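Long-range contacts in thioredoxin-like protein (Bacteroides caccae ATCC 43185, PDB 4YOD), which probably acts as a thiol-disulfide oxidoreductase built on a thioredoxin fold, although its substrates and exact role remain unknown: residues A154-Y159 and Q166-Q171; L172-L177 and K210-S215. All blocks are in the same frame, centred on the assembly; numbering follows the deposited sequence.

Interaction 1 of 2, residues A154-Y159 and Q166-Q171; sequences AINFTY and QGSLYQ
A154 meets the far end of Y170: the phenol OH donates to A154 O at 2.7 Å, in the carbonyl plane and on a lone pair, and this oxygen also lies in the plane of the ring, at its edge. The A154 methyl packs on L169 CD2, a branch that also nears the carbonyl of I155, whose oxygen is bonded to Y252 OH. N156 holds CG anti to its backbone N (chi1 -170°), bringing OD1 to the turn after the second strand. There Y170 N donates to N156 OD1 at 3.1 Å from above the amide's carbonyl plane, missing the lone pairs, while N156 CB lies 3.5 Å from Y170 CD1 and the amide stands 75° from the ring. A phenylalanine in place of Y170 lacks the hydroxyl, which would probably leave A154 O without this donor and the ring freer to shift. F157 O receives L169 N at 3.0 Å, nearly in line with its C=O, and the F157 ring takes L169 CB over one face. T158 pairs with S168 without hydrogen bonds, its CG2 touching the amide end of Q166, whose NE2 is held by T160. Y159 and G167 form the hydrogen-bonded pair, Y159 N to G167 O at 2.9 Å and G167 N to Y159 O at 3.2 Å. The Y159 ring lies across G167, whose CA makes a CH-pi contact 4.1 Å from the ring centroid, and a water bridges Y159 OH to S168 O. The paired strands form a short antiparallel beta hairpin, which precedes the first strand of the central thioredoxin-like sheet.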
ATOM      1  N   ALA A 154       9.154   9.551  -7.336  1.00 25.93           N
ATOM      2  CA  ALA A 154       9.062   9.892  -5.917  1.00 25.91           C
ATOM      3  C   ALA A 154       9.117  11.407  -5.669  1.00 29.10           C
ATOM      4  O   ALA A 154       9.743  12.142  -6.437  1.00 29.70           O
ATOM      5  CB  ALA A 154      10.183   9.216  -5.150  1.00 26.46           C
ATOM      6  N   ILE A 155       8.455  11.887  -4.605  1.00 26.77           N
ATOM      7  CA  ILE A 155       8.480  13.321  -4.287  1.00 28.09           C
ATOM      8  C   ILE A 155       9.812  13.660  -3.586  1.00 30.64           C
ATOM      9  O   ILE A 155      10.161  13.047  -2.571  1.00 28.57           O
ATOM     10  CB  ILE A 155       7.254  13.771  -3.461  1.00 32.22           C
ATOM     11  CG1 ILE A 155       5.955  13.558  -4.289  1.00 34.14           C
ATOM     12  CG2 ILE A 155       7.410  15.252  -3.062  1.00 33.30           C
ATOM     13  CD1 ILE A 155       4.667  13.829  -3.561  1.00 44.62           C
ATOM     14  N   ASN A 156      10.556  14.629  -4.151  1.00 28.11           N
ATOM     15  CA  ASN A 156      11.847  15.069  -3.614  1.00 28.52           C
ATOM     16  C   ASN A 156      11.674  15.778  -2.274  1.00 33.14           C
ATOM     17  O   ASN A 156      10.642  16.403  -2.027  1.00 32.81           O
ATOM     18  CB  ASN A 156      12.550  16.006  -4.606  1.00 30.75           C
ATOM     19  CG  ASN A 156      13.972  16.307  -4.225  1.00 37.80           C
ATOM     20  OD1 ASN A 156      14.694  15.465  -3.668  1.00 34.49           O
ATOM     21  ND2 ASN A 156      14.370  17.533  -4.434  1.00 31.41           N
ATOM     22  N   PHE A 157      12.679  15.665  -1.405  1.00 31.87           N
ATOM     23  CA  PHE A 157      12.686  16.300  -0.082  1.00 32.64           C
ATOM     24  C   PHE A 157      14.123  16.469   0.363  1.00 39.80           C
ATOM     25  O   PHE A 157      14.995  15.715  -0.081  1.00 38.74           O
ATOM     26  CB  PHE A 157      11.870  15.496   0.964  1.00 32.02           C
ATOM     27  CG  PHE A 157      12.410  14.105   1.233  1.00 32.36           C
ATOM     28  CD1 PHE A 157      13.363  13.889   2.224  1.00 35.49           C
ATOM     29  CD2 PHE A 157      12.001  13.020   0.462  1.00 30.82           C
ATOM     30  CE1 PHE A 157      13.891  12.606   2.450  1.00 35.33           C
ATOM     31  CE2 PHE A 157      12.522  11.739   0.693  1.00 33.24           C
ATOM     32  CZ  PHE A 157      13.468  11.543   1.678  1.00 33.07           C
ATOM     33  N   THR A 158      14.345  17.430   1.267  1.00 39.22           N
ATOM     34  CA  THR A 158      15.630  17.762   1.889  1.00 40.60           C
ATOM     35  C   THR A 158      15.737  17.054   3.235  1.00 44.67           C
ATOM     36  O   THR A 158      14.805  17.117   4.041  1.00 43.96           O
ATOM     37  CB  THR A 158      15.729  19.289   2.046  1.00 47.83           C
ATOM     38  OG1 THR A 158      15.533  19.889   0.765  1.00 46.83           O
ATOM     39  CG2 THR A 158      17.067  19.748   2.645  1.00 50.16           C
ATOM     40  N   TYR A 159      16.860  16.369   3.471  1.00 41.82           N
ATOM     41  CA  TYR A 159      17.126  15.692   4.741  1.00 41.97           C
ATOM     42  C   TYR A 159      18.327  16.357   5.425  1.00 47.94           C
ATOM     43  O   TYR A 159      19.175  16.969   4.750  1.00 48.19           O
ATOM     44  CB  TYR A 159      17.349  14.172   4.556  1.00 40.89           C
ATOM     45  CG  TYR A 159      18.510  13.808   3.655  1.00 42.23           C
ATOM     46  CD1 TYR A 159      19.812  13.756   4.147  1.00 45.56           C
ATOM     47  CD2 TYR A 159      18.305  13.497   2.315  1.00 42.22           C
ATOM     48  CE1 TYR A 159      20.885  13.432   3.321  1.00 46.72           C
ATOM     49  CE2 TYR A 159      19.367  13.152   1.481  1.00 44.25           C
ATOM     50  CZ  TYR A 159      20.657  13.119   1.990  1.00 54.45           C
ATOM     51  OH  TYR A 159      21.707  12.788   1.171  1.00 58.19           O
ATOM     52  N   GLN A 166      23.214  19.094   4.821  1.00 56.85           N
ATOM     53  CA  GLN A 166      21.959  18.827   4.130  1.00 52.81           C
ATOM     54  C   GLN A 166      22.182  18.228   2.739  1.00 54.56           C
ATOM     55  O   GLN A 166      23.230  18.421   2.119  1.00 54.82           O
ATOM     56  CB  GLN A 166      21.102  20.100   4.035  1.00 54.67           C
ATOM     57  CG  GLN A 166      20.592  20.602   5.386  1.00 65.35           C
ATOM     58  CD  GLN A 166      19.455  21.585   5.249  1.00 79.52           C
ATOM     59  OE1 GLN A 166      19.517  22.555   4.485  1.00 76.34           O
ATOM     60  NE2 GLN A 166      18.391  21.363   6.007  1.00 68.42           N
ATOM     61  N   GLY A 167      21.177  17.485   2.290  1.00 49.06           N
ATOM     62  CA  GLY A 167      21.132  16.836   0.990  1.00 47.04           C
ATOM     63  C   GLY A 167      19.695  16.646   0.568  1.00 49.03           C
ATOM     64  O   GLY A 167      18.781  16.808   1.385  1.00 47.95           O
ATOM     65  N   SER A 168      19.479  16.303  -0.705  1.00 44.56           N
ATOM     66  CA  SER A 168      18.138  16.035  -1.197  1.00 41.92           C
ATOM     67  C   SER A 168      18.061  14.604  -1.751  1.00 41.36           C
ATOM     68  O   SER A 168      19.081  14.038  -2.152  1.00 40.59           O
ATOM     69  CB  SER A 168      17.720  17.061  -2.245  1.00 47.33           C
ATOM     70  OG  SER A 168      18.250  16.787  -3.532  1.00 57.92           O
ATOM     71  N   LEU A 169      16.844  14.029  -1.782  1.00 34.36           N
ATOM     72  CA  LEU A 169      16.619  12.687  -2.307  1.00 31.06           C
ATOM     73  C   LEU A 169      17.172  12.540  -3.730  1.00 33.35           C
ATOM     74  O   LEU A 169      17.904  11.595  -3.999  1.00 32.23           O
ATOM     75  CB  LEU A 169      15.109  12.357  -2.299  1.00 28.36           C
ATOM     76  CG  LEU A 169      14.670  11.061  -2.986  1.00 31.48           C
ATOM     77  CD1 LEU A 169      15.207   9.840  -2.244  1.00 31.06           C
ATOM     78  CD2 LEU A 169      13.158  10.987  -3.080  1.00 31.27           C
ATOM     79  N   TYR A 170      16.853  13.495  -4.610  1.00 30.72           N
ATOM     80  CA  TYR A 170      17.233  13.431  -6.018  1.00 32.60           C
ATOM     81  C   TYR A 170      18.716  13.686  -6.269  1.00 40.31           C
ATOM     82  O   TYR A 170      19.195  13.355  -7.357  1.00 40.55           O
ATOM     83  CB  TYR A 170      16.375  14.374  -6.869  1.00 33.33           C
ATOM     84  CG  TYR A 170      15.066  13.739  -7.302  1.00 31.66           C
ATOM     85  CD1 TYR A 170      14.074  13.434  -6.375  1.00 32.39           C
ATOM     86  CD2 TYR A 170      14.823  13.435  -8.639  1.00 31.37           C
ATOM     87  CE1 TYR A 170      12.865  12.866  -6.767  1.00 30.45           C
ATOM     88  CE2 TYR A 170      13.621  12.852  -9.041  1.00 30.32           C
ATOM     89  CZ  TYR A 170      12.636  12.592  -8.104  1.00 33.91           C
ATOM     90  OH  TYR A 170      11.444  12.018  -8.485  1.00 31.92           O
ATOM     91  N   GLN A 171      19.447  14.199  -5.264  1.00 39.38           N
ATOM     92  CA  GLN A 171      20.886  14.450  -5.367  1.00 41.89           C
ATOM     93  C   GLN A 171      21.684  13.156  -5.140  1.00 46.05           C
ATOM     94  O   GLN A 171      22.892  13.118  -5.392  1.00 48.11           O
ATOM     95  CB  GLN A 171      21.320  15.544  -4.382  1.00 44.68           C
ATOM     96  CG  GLN A 171      21.216  16.940  -4.983  1.00 56.27           C
ATOM     97  CD  GLN A 171      21.216  18.056  -3.966  1.00 70.16           C
ATOM     98  OE1 GLN A 171      21.302  17.848  -2.744  1.00 58.83           O
ATOM     99  NE2 GLN A 171      21.111  19.281  -4.462  1.00 68.16           N
TER
HETATM  100  O   HOH W   1      21.713  14.219  -1.136  1.00 46.18           O

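Interaction 2 of 2, residues L172-L177 and K210-S215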
ATOM      1  N   LEU A 172      21.011  12.097  -4.687  1.00 39.42           N
ATOM      2  CA  LEU A 172      21.651  10.810  -4.463  1.00 39.23           C
ATOM      3  C   LEU A 172      21.675  10.013  -5.750  1.00 43.05           C
ATOM      4  O   LEU A 172      20.673   9.928  -6.458  1.00 40.84           O
ATOM      5  CB  LEU A 172      20.970  10.032  -3.340  1.00 37.67           C
ATOM      6  CG  LEU A 172      21.074  10.684  -1.971  1.00 42.61           C
ATOM      7  CD1 LEU A 172      20.056  10.091  -1.015  1.00 41.90           C
ATOM      8  CD2 LEU A 172      22.513  10.634  -1.437  1.00 44.67           C
ATOM      9  N   ASN A 173      22.829   9.431  -6.049  1.00 41.92           N
ATOM     10  CA  ASN A 173      23.059   8.706  -7.288  1.00 43.04           C
ATOM     11  C   ASN A 173      23.363   7.246  -7.024  1.00 48.08           C
ATOM     12  O   ASN A 173      24.421   6.924  -6.469  1.00 49.28           O
ATOM     13  CB  ASN A 173      24.211   9.363  -8.067  1.00 46.01           C
ATOM     14  CG  ASN A 173      24.032  10.853  -8.237  1.00 61.08           C
ATOM     15  OD1 ASN A 173      22.984  11.328  -8.677  1.00 52.23           O
ATOM     16  ND2 ASN A 173      25.041  11.628  -7.863  1.00 54.52           N
ATOM     17  N   ALA A 174      22.423   6.365  -7.425  1.00 42.86           N
ATOM     18  CA  ALA A 174      22.535   4.903  -7.315  1.00 42.40           C
ATOM     19  C   ALA A 174      21.488   4.226  -8.189  1.00 42.11           C
ATOM     20  O   ALA A 174      20.418   4.803  -8.409  1.00 39.12           O
ATOM     21  CB  ALA A 174      22.360   4.462  -5.862  1.00 42.10           C
ATOM     22  N   ASP A 175      21.761   2.978  -8.632  1.00 37.56           N
ATOM     23  CA  ASP A 175      20.801   2.163  -9.402  1.00 36.36           C
ATOM     24  C   ASP A 175      19.520   1.945  -8.610  1.00 35.48           C
ATOM     25  O   ASP A 175      18.443   1.863  -9.195  1.00 34.35           O
ATOM     26  CB  ASP A 175      21.400   0.788  -9.778  1.00 40.14           C
ATOM     27  CG  ASP A 175      22.425   0.781 -10.907  1.00 58.93           C
ATOM     28  OD1 ASP A 175      22.700   1.868 -11.476  1.00 60.44           O
ATOM     29  OD2 ASP A 175      22.926  -0.315 -11.245  1.00 69.15           O
ATOM     30  N   TYR A 176      19.642   1.856  -7.275  1.00 30.59           N
ATOM     31  CA  TYR A 176      18.505   1.653  -6.387  1.00 29.15           C
ATOM     32  C   TYR A 176      18.609   2.510  -5.155  1.00 32.74           C
ATOM     33  O   TYR A 176      19.702   2.738  -4.627  1.00 32.33           O
ATOM     34  CB  TYR A 176      18.373   0.173  -5.962  1.00 30.78           C
ATOM     35  CG  TYR A 176      18.089  -0.782  -7.101  1.00 34.61           C
ATOM     36  CD1 TYR A 176      16.827  -0.847  -7.683  1.00 35.73           C
ATOM     37  CD2 TYR A 176      19.065  -1.661  -7.560  1.00 37.49           C
ATOM     38  CE1 TYR A 176      16.562  -1.717  -8.742  1.00 36.50           C
ATOM     39  CE2 TYR A 176      18.801  -2.560  -8.595  1.00 39.45           C
ATOM     40  CZ  TYR A 176      17.549  -2.578  -9.187  1.00 44.41           C
ATOM     41  OH  TYR A 176      17.269  -3.453 -10.206  1.00 47.04           O
ATOM     42  N   LEU A 177      17.459   2.972  -4.687  1.00 29.47           N
ATOM     43  CA  LEU A 177      17.359   3.746  -3.459  1.00 30.15           C
ATOM     44  C   LEU A 177      16.313   3.113  -2.578  1.00 32.42           C
ATOM     45  O   LEU A 177      15.151   2.997  -2.981  1.00 31.26           O
ATOM     46  CB  LEU A 177      17.027   5.242  -3.703  1.00 30.92           C
ATOM     47  CG  LEU A 177      17.268   6.102  -2.449  1.00 37.97           C
ATOM     48  CD1 LEU A 177      18.089   7.313  -2.741  1.00 40.06           C
ATOM     49  CD2 LEU A 177      15.994   6.339  -1.644  1.00 38.64           C
ATOM     50  N   LYS A 210      25.749   0.135  -5.621  1.00 46.89           N
ATOM     51  CA  LYS A 210      24.576  -0.036  -6.484  1.00 44.14           C
ATOM     52  C   LYS A 210      23.297   0.356  -5.742  1.00 42.65           C
ATOM     53  O   LYS A 210      22.286   0.638  -6.381  1.00 39.78           O
ATOM     54  CB  LYS A 210      24.468  -1.493  -6.987  1.00 47.18           C
ATOM     55  CG  LYS A 210      25.638  -1.966  -7.838  1.00 57.63           C
ATOM     56  CD  LYS A 210      25.431  -1.736  -9.329  1.00 69.31           C
ATOM     57  CE  LYS A 210      26.620  -2.181 -10.155  1.00 82.14           C
ATOM     58  NZ  LYS A 210      26.736  -3.664 -10.227  1.00 90.90           N
ATOM     59  N   LEU A 211      23.336   0.357  -4.397  1.00 38.58           N
ATOM     60  CA  LEU A 211      22.180   0.666  -3.554  1.00 36.02           C
ATOM     61  C   LEU A 211      22.530   1.651  -2.445  1.00 40.68           C
ATOM     62  O   LEU A 211      23.547   1.491  -1.771  1.00 42.09           O
ATOM     63  CB  LEU A 211      21.642  -0.649  -2.934  1.00 35.17           C
ATOM     64  CG  LEU A 211      20.607  -0.580  -1.785  1.00 38.06           C
ATOM     65  CD1 LEU A 211      19.243  -0.276  -2.305  1.00 34.93           C
ATOM     66  CD2 LEU A 211      20.507  -1.934  -1.069  1.00 42.68           C
ATOM     67  N   ILE A 212      21.675   2.650  -2.248  1.00 36.23           N
ATOM     68  CA  ILE A 212      21.795   3.592  -1.145  1.00 36.35           C
ATOM     69  C   ILE A 212      20.594   3.363  -0.227  1.00 39.22           C
ATOM     70  O   ILE A 212      19.464   3.215  -0.709  1.00 36.50           O
ATOM     71  CB  ILE A 212      21.924   5.075  -1.625  1.00 39.86           C
ATOM     72  CG1 ILE A 212      23.362   5.361  -2.170  1.00 41.55           C
ATOM     73  CG2 ILE A 212      21.558   6.072  -0.503  1.00 40.45           C
ATOM     74  CD1 ILE A 212      23.476   6.668  -3.017  1.00 44.87           C
ATOM     75  N   VAL A 213      20.842   3.309   1.088  1.00 36.56           N
ATOM     76  CA  VAL A 213      19.765   3.213   2.064  1.00 34.73           C
ATOM     77  C   VAL A 213      19.671   4.598   2.750  1.00 38.42           C
ATOM     78  O   VAL A 213      20.624   5.048   3.393  1.00 38.91           O
ATOM     79  CB  VAL A 213      19.914   2.044   3.068  1.00 38.25           C
ATOM     80  CG1 VAL A 213      18.745   2.036   4.055  1.00 37.46           C
ATOM     81  CG2 VAL A 213      19.994   0.699   2.342  1.00 37.63           C
ATOM     82  N   LEU A 214      18.545   5.276   2.555  1.00 33.22           N
ATOM     83  CA  LEU A 214      18.262   6.570   3.146  1.00 33.17           C
ATOM     84  C   LEU A 214      17.188   6.410   4.214  1.00 37.23           C
ATOM     85  O   LEU A 214      16.040   6.093   3.895  1.00 35.71           O
ATOM     86  CB  LEU A 214      17.812   7.585   2.064  1.00 32.31           C
ATOM     87  CG  LEU A 214      17.458   9.000   2.543  1.00 37.05           C
ATOM     88  CD1 LEU A 214      18.697   9.747   3.048  1.00 39.47           C
ATOM     89  CD2 LEU A 214      16.824   9.812   1.439  1.00 37.17           C
ATOM     90  N   SER A 215      17.550   6.624   5.481  1.00 35.16           N
ATOM     91  CA  SER A 215      16.551   6.540   6.546  1.00 34.14           C
ATOM     92  C   SER A 215      16.114   7.956   6.856  1.00 38.08           C
ATOM     93  O   SER A 215      16.964   8.847   6.932  1.00 38.30           O
ATOM     94  CB  SER A 215      17.100   5.829   7.778  1.00 39.32           C
ATOM     95  OG  SER A 215      17.983   6.678   8.489  1.00 42.68           O
TER
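K210 O is approached by two successive amides: Y176 N donates to it at 3.0 Å from nearly straight beyond the C=O, though the N-H...O angle is bent to 139°, and D175 N stands 3.3 Å from the same K210 O. The methyl of A174 and CB of D175 pack beside this oxygen. Two residues after K210, I212 N returns a straighter bond to Y176 O at 3.1 Å, and the CA of L211 points its hydrogen at that acceptor. Y176 thus brackets L211 by bonding to the residues before and after it, the pattern of parallel strands. On the face bearing L177 and I212, I212 sets CG1 anti to its carbonyl carbon (chi1 -76°), which sends CD1 against the extended 172-174: CD1 of I212 lies 3.8 Å from A174 CB and 3.6 Å from N173 O. L172 CD1 meets L214 CD2 at 4.1 Å, the two leucines crossing at about a right angle, while L177 CD2 approaches L214 CB. On the other face Y176 CB touches L211 CD1. Beyond it the tyrosine ring turns away to Y282, L283 and H286 of helix 276-286, and L211 packs on helix 200-207. D175 and K210 run side by side where the strands start, yet D175 OD2 stays 5.2 Å from K210 NZ, and that ammonium forms its salt bridge with E208. The strands are the two beta arms of a beta-alpha-beta crossover, 176-181 to 211-217, whose connection carries the C186/C189 pair at a helix start, consistent with a thioredoxin-type active site. Chemically, two backbone bonds set a parallel register that L178 continues, branched aliphatics pack mainly on the face of L177 and I212, and charge stays where the strands begin, probably adding at most a weak, longer-range attraction.

Interaction 1 closes a hairpin of neighbouring strands; interaction 2 pairs inner strands of the central mixed sheet, distant in sequence, and the chain runs directly from the first into the second. Interaction 1 is the more superficial, with three of eleven touching residues exposed (N156, T158 and Q166) against one of ten. F157, Y159, L169, L177 and L214 form a shared apolar layer, with Y159 OH against L172 CD2 at its margin. The hairpin therefore packs on the sheet face that carries L177 and I212, while the opposite face meets helices. Interaction 1 supplements its backbone ladder with phenol, amide and water bonds around aromatic rings, whereas interaction 2 relies on main-chain bonds and aliphatic contacts, with its charges kept to one end.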